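Local coordinates for protein inactive glucansucrase (Lactobacillus reuteri, PDB 5JBD) that belongs to glycoside hydrolase family 70, is built round a TIM-type barrel and binds a calcium ion, at residues L506-V520 with M547-H560. Sequence-based numbering, arbitrary orientation.
Sequences LNNNLLASVRYGKGV and MAQQSVAINMGRAH
Strands 510-515 and 550-555 run the same way, 24° apart, with their axes no closer than 8.1 Å, so side chains rather than backbone bonds fill the space between them. In the middle, Ile554 reaches across with both branches: its CD1 meets Leu506 CD1 at 3.5 Å and also rests on the Ala512 methyl, while its CG2 touches Val514 CG2 at 3.6 Å. Leu506 crosses Ile554 and Val552 at about a right angle, and Val552 in turn lies against Leu510. Polar contacts gather at the two ends. Asn507 ND2 points one N-H at Met547 SD and the other at Gln550 OE1, both nearly straight but weak; its OD1 turns back to accept from Asn509 N, an Asx turn that holds the amide within the 507-510 type I turn. At the far end the bond is stronger: His560 NE2 gives its hydrogen to Tyr516 O at 2.8 Å, the oxygen lying in the imidazole plane, while its other ring nitrogen, ND1, is hydrogen-bonded to Gln563. With CG anti to its carbonyl carbon (chi1 -64°), Tyr516 brings a ring edge to Met556 O, 3.4 Å from CD1. Its hydroxyl bonds to Thr502 and, through a water, to Asn555 O; a second water joins Arg515 O and Met556 O. Strand 510-515 pairs with 501-505 and 537-542, strand 550-555 with 596-605, and the apolar layer between these two antiparallel sheets is the face-to-face packing of a beta sandwich.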
loop_
_atom_site.group_PDB
_atom_site.type_symbol
_atom_site.label_atom_id
_atom_site.label_comp_id
_atom_site.label_asym_id
_atom_site.label_seq_id
_atom_site.Cartn_x
_atom_site.Cartn_y
_atom_site.Cartn_z
ATOM N N LEU A 506 -8.450 13.047 -36.453
ATOM C CA LEU A 506 -8.084 13.796 -37.665
ATOM C C LEU A 506 -7.585 12.871 -38.770
ATOM O O LEU A 506 -7.719 13.179 -39.945
ATOM C CB LEU A 506 -7.035 14.863 -37.340
ATOM C CG LEU A 506 -7.457 15.895 -36.287
ATOM C CD1 LEU A 506 -6.255 16.734 -35.883
ATOM C CD2 LEU A 506 -8.619 16.781 -36.747
ATOM N N ASN A 507 -6.971 11.759 -38.386
ATOM C CA ASN A 507 -6.688 10.652 -39.298
ATOM C C ASN A 507 -6.690 9.415 -38.425
ATOM O O ASN A 507 -7.044 9.530 -37.263
ATOM C CB ASN A 507 -5.373 10.876 -40.092
ATOM C CG ASN A 507 -4.130 10.946 -39.201
ATOM O OD1 ASN A 507 -3.984 10.180 -38.248
ATOM N ND2 ASN A 507 -3.225 11.870 -39.521
ATOM N N ASN A 508 -6.285 8.250 -38.929
ATOM C CA ASN A 508 -6.451 7.018 -38.147
ATOM C C ASN A 508 -5.605 6.960 -36.867
ATOM O O ASN A 508 -5.947 6.210 -35.953
ATOM C CB ASN A 508 -6.188 5.762 -38.997
ATOM C CG ASN A 508 -6.749 4.482 -38.357
ATOM O OD1 ASN A 508 -7.830 4.486 -37.740
ATOM N ND2 ASN A 508 -5.991 3.387 -38.464
ATOM N N ASN A 509 -4.537 7.761 -36.793
ATOM C CA ASN A 509 -3.632 7.739 -35.644
ATOM C C ASN A 509 -3.402 9.090 -34.965
ATOM O O ASN A 509 -2.475 9.213 -34.172
ATOM C CB ASN A 509 -2.288 7.143 -36.082
ATOM C CG ASN A 509 -2.452 5.795 -36.748
ATOM O OD1 ASN A 509 -2.979 4.858 -36.155
ATOM N ND2 ASN A 509 -2.061 5.706 -38.003
ATOM N N LEU A 510 -4.265 10.075 -35.217
ATOM C CA LEU A 510 -4.086 11.425 -34.676
ATOM C C LEU A 510 -5.431 11.989 -34.255
ATOM O O LEU A 510 -6.390 11.909 -35.021
ATOM C CB LEU A 510 -3.460 12.323 -35.743
ATOM C CG LEU A 510 -3.256 13.822 -35.442
ATOM C CD1 LEU A 510 -2.061 14.034 -34.525
ATOM C CD2 LEU A 510 -3.050 14.571 -36.740
ATOM N N LEU A 511 -5.500 12.580 -33.055
ATOM C CA LEU A 511 -6.709 13.278 -32.642
ATOM C C LEU A 511 -6.455 14.679 -32.117
ATOM O O LEU A 511 -5.321 15.024 -31.753
ATOM C CB LEU A 511 -7.485 12.432 -31.642
ATOM C CG LEU A 511 -7.014 12.243 -30.201
ATOM C CD1 LEU A 511 -7.172 13.503 -29.351
ATOM C CD2 LEU A 511 -7.817 11.106 -29.583
ATOM N N ALA A 512 -7.530 15.466 -32.096
ATOM C CA ALA A 512 -7.580 16.799 -31.497
ATOM C C ALA A 512 -8.556 16.761 -30.330
ATOM O O ALA A 512 -9.709 16.302 -30.481
ATOM C CB ALA A 512 -8.015 17.833 -32.528
ATOM N N SER A 513 -8.069 17.158 -29.155
ATOM C CA SER A 513 -8.887 17.297 -27.946
ATOM C C SER A 513 -8.980 18.784 -27.651
ATOM O O SER A 513 -7.964 19.424 -27.404
ATOM C CB SER A 513 -8.257 16.559 -26.772
ATOM O OG SER A 513 -9.114 16.611 -25.650
ATOM N N VAL A 514 -10.201 19.320 -27.737
ATOM C CA VAL A 514 -10.445 20.753 -27.673
ATOM C C VAL A 514 -11.309 21.065 -26.458
ATOM O O VAL A 514 -12.332 20.399 -26.253
ATOM C CB VAL A 514 -11.157 21.258 -28.947
ATOM C CG1 VAL A 514 -11.625 22.701 -28.791
ATOM C CG2 VAL A 514 -10.209 21.159 -30.152
ATOM N N ARG A 515 -10.907 22.074 -25.689
ATOM C CA ARG A 515 -11.764 22.674 -24.661
ATOM C C ARG A 515 -12.222 24.047 -25.128
ATOM O O ARG A 515 -11.420 24.824 -25.647
ATOM C CB ARG A 515 -11.027 22.742 -23.314
ATOM C CG ARG A 515 -10.603 21.376 -22.757
ATOM C CD ARG A 515 -11.789 20.454 -22.469
ATOM N NE ARG A 515 -12.678 21.003 -21.441
ATOM C CZ ARG A 515 -12.450 20.976 -20.123
ATOM N NH1 ARG A 515 -11.350 20.419 -19.630
ATOM N NH2 ARG A 515 -13.340 21.524 -19.282
ATOM N N TYR A 516 -13.512 24.338 -24.982
ATOM C CA TYR A 516 -14.089 25.541 -25.614
ATOM C C TYR A 516 -13.939 26.818 -24.790
ATOM O O TYR A 516 -14.118 27.905 -25.335
ATOM C CB TYR A 516 -15.565 25.313 -25.995
ATOM C CG TYR A 516 -15.722 24.233 -27.034
ATOM C CD1 TYR A 516 -15.281 24.437 -28.342
ATOM C CD2 TYR A 516 -16.282 23.008 -26.723
ATOM C CE1 TYR A 516 -15.370 23.441 -29.306
ATOM C CE2 TYR A 516 -16.416 22.013 -27.693
ATOM C CZ TYR A 516 -15.951 22.237 -28.980
ATOM O OH TYR A 516 -16.064 21.261 -29.949
ATOM N N GLY A 517 -13.597 26.695 -23.502
ATOM C CA GLY A 517 -13.345 27.861 -22.646
ATOM C C GLY A 517 -14.392 28.038 -21.555
ATOM O O GLY A 517 -15.489 27.462 -21.616
ATOM N N LYS A 518 -14.052 28.845 -20.556
ATOM C CA LYS A 518 -14.945 29.070 -19.420
ATOM C C LYS A 518 -16.250 29.703 -19.904
ATOM O O LYS A 518 -16.232 30.685 -20.638
ATOM C CB LYS A 518 -14.287 29.953 -18.356
ATOM C CG LYS A 518 -15.070 29.946 -17.053
ATOM C CD LYS A 518 -14.499 30.878 -16.011
ATOM C CE LYS A 518 -15.406 30.884 -14.786
ATOM N NZ LYS A 518 -14.950 31.911 -13.828
ATOM N N GLY A 519 -17.379 29.112 -19.510
ATOM C CA GLY A 519 -18.697 29.576 -19.965
ATOM C C GLY A 519 -19.022 29.295 -21.433
ATOM O O GLY A 519 -19.932 29.904 -21.976
ATOM N N VAL A 520 -18.284 28.374 -22.067
ATOM C CA VAL A 520 -18.529 27.986 -23.467
ATOM C C VAL A 520 -18.894 26.520 -23.441
ATOM O O VAL A 520 -18.030 25.652 -23.325
ATOM C CB VAL A 520 -17.300 28.232 -24.371
ATOM C CG1 VAL A 520 -17.702 28.131 -25.830
ATOM C CG2 VAL A 520 -16.707 29.609 -24.087
ATOM N N MET A 547 3.995 8.834 -39.215
ATOM C CA MET A 547 2.875 9.564 -39.808
ATOM C C MET A 547 3.369 10.552 -40.852
ATOM O O MET A 547 4.292 11.325 -40.595
ATOM C CB MET A 547 2.066 10.300 -38.725
ATOM C CG MET A 547 0.825 11.026 -39.229
ATOM S SD MET A 547 -0.090 11.819 -37.895
ATOM C CE MET A 547 0.990 13.217 -37.568
ATOM N N ALA A 548 2.760 10.509 -42.040
ATOM C CA ALA A 548 3.138 11.403 -43.130
ATOM C C ALA A 548 2.781 12.845 -42.778
ATOM O O ALA A 548 1.796 13.102 -42.076
ATOM C CB ALA A 548 2.445 10.990 -44.437
ATOM N N GLN A 549 3.598 13.784 -43.253
ATOM C CA GLN A 549 3.328 15.200 -43.030
ATOM C C GLN A 549 2.050 15.602 -43.753
ATOM O O GLN A 549 1.811 15.166 -44.890
ATOM C CB GLN A 549 4.503 16.085 -43.466
ATOM C CG GLN A 549 4.276 17.578 -43.247
ATOM C CD GLN A 549 5.556 18.381 -43.420
ATOM O OE1 GLN A 549 6.055 18.548 -44.533
ATOM N NE2 GLN A 549 6.077 18.904 -42.322
ATOM N N GLN A 550 1.254 16.439 -43.087
ATOM C CA GLN A 550 -0.041 16.889 -43.598
ATOM C C GLN A 550 -0.559 18.100 -42.848
ATOM O O GLN A 550 -0.098 18.403 -41.743
ATOM C CB GLN A 550 -1.078 15.766 -43.479
ATOM C CG GLN A 550 -1.493 15.425 -42.038
ATOM C CD GLN A 550 -2.108 14.047 -41.940
ATOM O OE1 GLN A 550 -3.325 13.902 -42.007
ATOM N NE2 GLN A 550 -1.264 13.018 -41.843
ATOM N N SER A 551 -1.549 18.751 -43.442
ATOM C CA SER A 551 -2.290 19.828 -42.801
ATOM C C SER A 551 -3.562 19.251 -42.153
ATOM O O SER A 551 -4.122 18.293 -42.671
ATOM C CB SER A 551 -2.657 20.876 -43.837
ATOM O OG SER A 551 -3.299 21.981 -43.234
ATOM N N VAL A 552 -3.972 19.816 -41.013
ATOM C CA VAL A 552 -5.202 19.416 -40.324
ATOM C C VAL A 552 -5.989 20.649 -39.905
ATOM O O VAL A 552 -5.405 21.704 -39.672
ATOM C CB VAL A 552 -4.921 18.544 -39.081
ATOM C CG1 VAL A 552 -4.286 17.224 -39.503
ATOM C CG2 VAL A 552 -4.021 19.259 -38.080
ATOM N N ALA A 553 -7.310 20.486 -39.773
ATOM C CA ALA A 553 -8.214 21.576 -39.423
ATOM C C ALA A 553 -8.835 21.285 -38.051
ATOM O O ALA A 553 -9.547 20.294 -37.907
ATOM C CB ALA A 553 -9.303 21.704 -40.478
ATOM N N ILE A 554 -8.544 22.140 -37.067
ATOM C CA ILE A 554 -9.037 21.985 -35.686
ATOM C C ILE A 554 -10.202 22.939 -35.442
ATOM O O ILE A 554 -10.075 24.130 -35.677
ATOM C CB ILE A 554 -7.943 22.327 -34.636
ATOM C CG1 ILE A 554 -6.606 21.676 -34.989
ATOM C CG2 ILE A 554 -8.403 21.938 -33.226
ATOM C CD1 ILE A 554 -6.682 20.190 -35.258
ATOM N N ASN A 555 -11.324 22.429 -34.956
ATOM C CA ASN A 555 -12.452 23.285 -34.633
ATOM C C ASN A 555 -12.340 23.833 -33.207
ATOM O O ASN A 555 -12.660 23.133 -32.238
ATOM C CB ASN A 555 -13.780 22.552 -34.800
ATOM C CG ASN A 555 -14.971 23.466 -34.573
ATOM O OD1 ASN A 555 -14.817 24.693 -34.525
ATOM N ND2 ASN A 555 -16.165 22.891 -34.479
ATOM N N MET A 556 -11.939 25.097 -33.089
ATOM C CA MET A 556 -11.845 25.774 -31.789
ATOM C C MET A 556 -13.205 26.243 -31.250
ATOM O O MET A 556 -13.326 26.552 -30.057
ATOM C CB MET A 556 -10.872 26.957 -31.878
ATOM C CG MET A 556 -9.500 26.609 -32.460
ATOM S SD MET A 556 -8.638 25.284 -31.579
ATOM C CE MET A 556 -8.293 26.099 -30.030
ATOM N N GLY A 557 -14.205 26.316 -32.126
ATOM C CA GLY A 557 -15.559 26.720 -31.767
ATOM C C GLY A 557 -15.933 28.116 -32.229
ATOM O O GLY A 557 -15.065 28.954 -32.485
ATOM N N ARG A 558 -17.238 28.367 -32.284
ATOM C CA ARG A 558 -17.798 29.648 -32.729
ATOM C C ARG A 558 -17.415 30.824 -31.833
ATOM O O ARG A 558 -17.415 31.956 -32.286
ATOM C CB ARG A 558 -19.341 29.590 -32.817
ATOM C CG ARG A 558 -19.884 28.667 -33.894
ATOM C CD ARG A 558 -19.684 29.259 -35.282
ATOM N NE ARG A 558 -19.991 28.290 -36.330
ATOM C CZ ARG A 558 -19.696 28.451 -37.618
ATOM N NH1 ARG A 558 -19.085 29.560 -38.049
ATOM N NH2 ARG A 558 -20.024 27.492 -38.489
ATOM N N ALA A 559 -17.086 30.552 -30.571
ATOM C CA ALA A 559 -16.591 31.591 -29.671
ATOM C C ALA A 559 -15.201 32.088 -30.029
ATOM O O ALA A 559 -14.759 33.085 -29.472
ATOM C CB ALA A 559 -16.603 31.089 -28.226
ATOM N N HIS A 560 -14.511 31.412 -30.955
ATOM C CA HIS A 560 -13.111 31.679 -31.225
ATOM C C HIS A 560 -12.768 31.911 -32.703
ATOM O O HIS A 560 -11.720 31.473 -33.179
ATOM C CB HIS A 560 -12.299 30.527 -30.652
ATOM C CG HIS A 560 -12.518 30.332 -29.184
ATOM N ND1 HIS A 560 -12.028 31.210 -28.247
ATOM C CD2 HIS A 560 -13.219 29.401 -28.501
ATOM C CE1 HIS A 560 -12.398 30.813 -27.043
ATOM N NE2 HIS A 560 -13.122 29.715 -27.169
HETATM O O HOH W 1 -11.302 26.383 -27.961
HETATM O O HOH W 2 -13.689 20.583 -31.459
#